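Local coordinates for protein cytosine deaminase (Klebsiella pneumoniae, PDB 4R85) that probably catalyses the hydrolytic deamination of cytosine and 5-methylcytosine, the latter bound beside an iron(II) ion in its amidohydrolase active site, at residues 57-62 / 129-134. Numbering follows the deposited sequence.
Sequences IHLDAT and QALLAV. With FE2 (Fe (II) ion), chain H; 17E (5-methylcytosine), chain G.
L131, on helix 126-137, reaches with both methyl groups to the turn that follows strand 47-57, meeting L59 and D60 while H58, just before them, faces the active site. H58 turns its CB away from the helix, and its NE2 binds the iron at 2.3 Å, as suits an imidazole with a nitrogen lone pair to give. The methyl CM5 of 5-methylcytosine lies over one face of this ring, offset toward the rim, at 3.4 Å from H58 CD2. L59 points the other way, toward the helix: its CB meets L131 CD2 at 4.1 Å and its side chain also touches T102 of helix 92-108, so a branched apolar chain suits this buried place beside two helices. D60 offers its backbone and CB: L131 CD1 lies 3.9 Å from D60 N and 4.0 Å from D60 CB. Its CG stands between the backbone N and the carbonyl carbon (chi1 62°), which leads the carboxylate away from the leucine; OD1 accepts the backbone N-H of D119, so the buried acid has a polar partner. The A61 N to H58 O hydrogen bond, 3.3 Å long, closes the turn. V118 and A99 also touch L131. H56 and H58 form the HxH metal motif at the C-terminal end of the first barrel strand, and H209, H241 and D308 complete the iron site, characteristic of amidohydrolase TIM barrels.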
ATOM      1  N   ILE A  57       3.700 -17.434   4.100  1.00 12.62           N
ATOM      2  CA  ILE A  57       4.919 -16.883   3.514  1.00 11.24           C
ATOM      3  C   ILE A  57       5.743 -18.050   2.989  1.00 16.24           C
ATOM      4  O   ILE A  57       5.574 -19.174   3.465  1.00 13.55           O
ATOM      5  CB  ILE A  57       5.705 -16.066   4.567  1.00 17.35           C
ATOM      6  CG1 ILE A  57       6.900 -15.343   3.937  1.00 22.09           C
ATOM      7  CG2 ILE A  57       6.109 -16.951   5.757  1.00 15.48           C
ATOM      8  CD1 ILE A  57       7.377 -14.143   4.761  1.00 18.25           C
ATOM      9  N   HIS A  58       6.593 -17.802   1.989  1.00 11.98           N
ATOM     10  CA  HIS A  58       7.469 -18.836   1.450  1.00 13.52           C
ATOM     11  C   HIS A  58       8.901 -18.570   1.870  1.00 13.29           C
ATOM     12  O   HIS A  58       9.667 -17.937   1.124  1.00 14.40           O
ATOM     13  CB  HIS A  58       7.407 -18.871  -0.077  1.00 14.74           C
ATOM     14  CG  HIS A  58       6.055 -19.216  -0.622  1.00 17.09           C
ATOM     15  ND1 HIS A  58       5.768 -20.446  -1.170  1.00 14.72           N
ATOM     16  CD2 HIS A  58       4.921 -18.485  -0.723  1.00 13.30           C
ATOM     17  CE1 HIS A  58       4.513 -20.466  -1.578  1.00 13.16           C
ATOM     18  NE2 HIS A  58       3.977 -19.288  -1.315  1.00 18.66           N
ATOM     19  N   LEU A  59       9.270 -19.059   3.049  1.00 13.37           N
ATOM     20  CA  LEU A  59      10.612 -18.817   3.589  1.00 15.01           C
ATOM     21  C   LEU A  59      11.723 -19.530   2.826  1.00 18.59           C
ATOM     22  O   LEU A  59      12.877 -19.111   2.882  1.00 17.97           O
ATOM     23  CB  LEU A  59      10.684 -19.193   5.070  1.00 19.03           C
ATOM     24  CG  LEU A  59       9.908 -18.267   5.999  1.00 18.41           C
ATOM     25  CD1 LEU A  59      10.061 -18.708   7.443  1.00 22.87           C
ATOM     26  CD2 LEU A  59      10.371 -16.823   5.802  1.00 18.37           C
ATOM     27  N   ASP A  60      11.400 -20.606   2.121  1.00 15.82           N
ATOM     28  CA  ASP A  60      12.444 -21.292   1.362  1.00 17.58           C
ATOM     29  C   ASP A  60      12.939 -20.440   0.193  1.00 18.48           C
ATOM     30  O   ASP A  60      14.116 -20.491  -0.166  1.00 21.35           O
ATOM     31  CB  ASP A  60      12.017 -22.701   0.911  1.00 17.29           C
ATOM     32  CG  ASP A  60      10.807 -22.699  -0.019  1.00 21.46           C
ATOM     33  OD1 ASP A  60      10.654 -23.695  -0.760  1.00 18.58           O
ATOM     34  OD2 ASP A  60      10.014 -21.728  -0.016  1.00 18.32           O
ATOM     35  N   ALA A  61      12.043 -19.630  -0.367  1.00 12.85           N
ATOM     36  CA  ALA A  61      12.363 -18.838  -1.556  1.00 18.64           C
ATOM     37  C   ALA A  61      12.718 -17.390  -1.239  1.00 17.37           C
ATOM     38  O   ALA A  61      13.122 -16.637  -2.121  1.00 14.23           O
ATOM     39  CB  ALA A  61      11.210 -18.886  -2.558  1.00 18.04           C
ATOM     40  N   THR A  62      12.591 -17.001   0.024  1.00 14.76           N
ATOM     41  CA  THR A  62      12.798 -15.602   0.395  1.00 16.76           C
ATOM     42  C   THR A  62      14.217 -15.097   0.064  1.00 13.57           C
ATOM     43  O   THR A  62      15.197 -15.836   0.174  1.00 15.58           O
ATOM     44  CB  THR A  62      12.462 -15.366   1.889  1.00 15.05           C
ATOM     45  OG1 THR A  62      12.422 -13.961   2.155  1.00 17.65           O
ATOM     46  CG2 THR A  62      13.511 -16.027   2.777  1.00 13.68           C
ATOM     47  N   GLN A 129      14.516 -29.618   5.213  1.00 18.60           N
ATOM     48  CA  GLN A 129      15.455 -29.985   6.268  1.00 21.52           C
ATOM     49  C   GLN A 129      15.921 -28.750   7.020  1.00 21.40           C
ATOM     50  O   GLN A 129      15.924 -28.725   8.254  1.00 20.78           O
ATOM     51  CB  GLN A 129      16.657 -30.723   5.676  1.00 26.54           C
ATOM     52  CG  GLN A 129      16.309 -32.096   5.134  1.00 38.59           C
ATOM     53  CD  GLN A 129      17.466 -32.758   4.401  1.00 47.34           C
ATOM     54  OE1 GLN A 129      18.639 -32.524   4.716  1.00 48.50           O
ATOM     55  NE2 GLN A 129      17.139 -33.587   3.411  1.00 44.48           N
ATOM     56  N   ALA A 130      16.303 -27.718   6.275  1.00 19.24           N
ATOM     57  CA  ALA A 130      16.799 -26.494   6.901  1.00 26.15           C
ATOM     58  C   ALA A 130      15.709 -25.829   7.749  1.00 22.18           C
ATOM     59  O   ALA A 130      15.968 -25.382   8.866  1.00 24.34           O
ATOM     60  CB  ALA A 130      17.326 -25.523   5.847  1.00 21.40           C
ATOM     61  N   LEU A 131      14.495 -25.775   7.223  1.00 16.82           N
ATOM     62  CA  LEU A 131      13.416 -25.067   7.911  1.00 17.41           C
ATOM     63  C   LEU A 131      12.883 -25.813   9.138  1.00 19.79           C
ATOM     64  O   LEU A 131      12.448 -25.184  10.099  1.00 19.32           O
ATOM     65  CB  LEU A 131      12.301 -24.667   6.937  1.00 18.73           C
ATOM     66  CG  LEU A 131      12.776 -23.502   6.056  1.00 24.06           C
ATOM     67  CD1 LEU A 131      11.934 -23.343   4.812  1.00 32.21           C
ATOM     68  CD2 LEU A 131      12.784 -22.214   6.842  1.00 26.68           C
ATOM     69  N   LEU A 132      12.938 -27.141   9.114  1.00 20.34           N
ATOM     70  CA  LEU A 132      12.604 -27.918  10.307  1.00 22.70           C
ATOM     71  C   LEU A 132      13.577 -27.604  11.441  1.00 25.16           C
ATOM     72  O   LEU A 132      13.177 -27.524  12.602  1.00 23.93           O
ATOM     73  CB  LEU A 132      12.586 -29.424  10.013  1.00 19.95           C
ATOM     74  CG  LEU A 132      11.396 -29.926   9.181  1.00 20.78           C
ATOM     75  CD1 LEU A 132      11.677 -31.319   8.634  1.00 23.77           C
ATOM     76  CD2 LEU A 132      10.125 -29.942  10.014  1.00 22.34           C
ATOM     77  N   ALA A 133      14.852 -27.416  11.108  1.00 19.44           N
ATOM     78  CA  ALA A 133      15.833 -27.022  12.114  1.00 24.63           C
ATOM     79  C   ALA A 133      15.617 -25.576  12.557  1.00 24.36           C
ATOM     80  O   ALA A 133      15.729 -25.261  13.745  1.00 24.72           O
ATOM     81  CB  ALA A 133      17.249 -27.217  11.600  1.00 28.50           C
ATOM     82  N   VAL A 134      15.313 -24.709  11.594  1.00 24.10           N
ATOM     83  CA  VAL A 134      15.069 -23.289  11.850  1.00 27.02           C
ATOM     84  C   VAL A 134      13.897 -23.116  12.817  1.00 25.96           C
ATOM     85  O   VAL A 134      13.885 -22.206  13.656  1.00 29.51           O
ATOM     86  CB  VAL A 134      14.786 -22.530  10.528  1.00 22.29           C
ATOM     87  CG1 VAL A 134      13.971 -21.264  10.772  1.00 23.00           C
ATOM     88  CG2 VAL A 134      16.094 -22.201   9.799  1.00 23.03           C
TER
HETATM   89 FE   FE2 H 502       1.773 -18.600  -1.576  1.00 19.40          FE
HETATM   90  N1  17E G 501       4.434 -20.340  -5.600  1.00 12.92           N
HETATM   91  C2  17E G 501       3.146 -20.250  -5.934  1.00 13.67           C
HETATM   92  O2  17E G 501       2.552 -21.286  -6.609  1.00 13.81           O
HETATM   93  N3  17E G 501       2.415 -19.175  -5.624  1.00 15.01           N
HETATM   94  C4  17E G 501       2.970 -18.143  -4.966  1.00 19.47           C
HETATM   95  N4  17E G 501       2.179 -16.998  -4.643  1.00 20.70           N
HETATM   96  C5  17E G 501       4.314 -18.192  -4.594  1.00 13.49           C
HETATM   97  C6  17E G 501       5.035 -19.334  -4.932  1.00 14.79           C
HETATM   98  CM5 17E G 501       4.946 -17.054  -3.858  1.00 14.00           C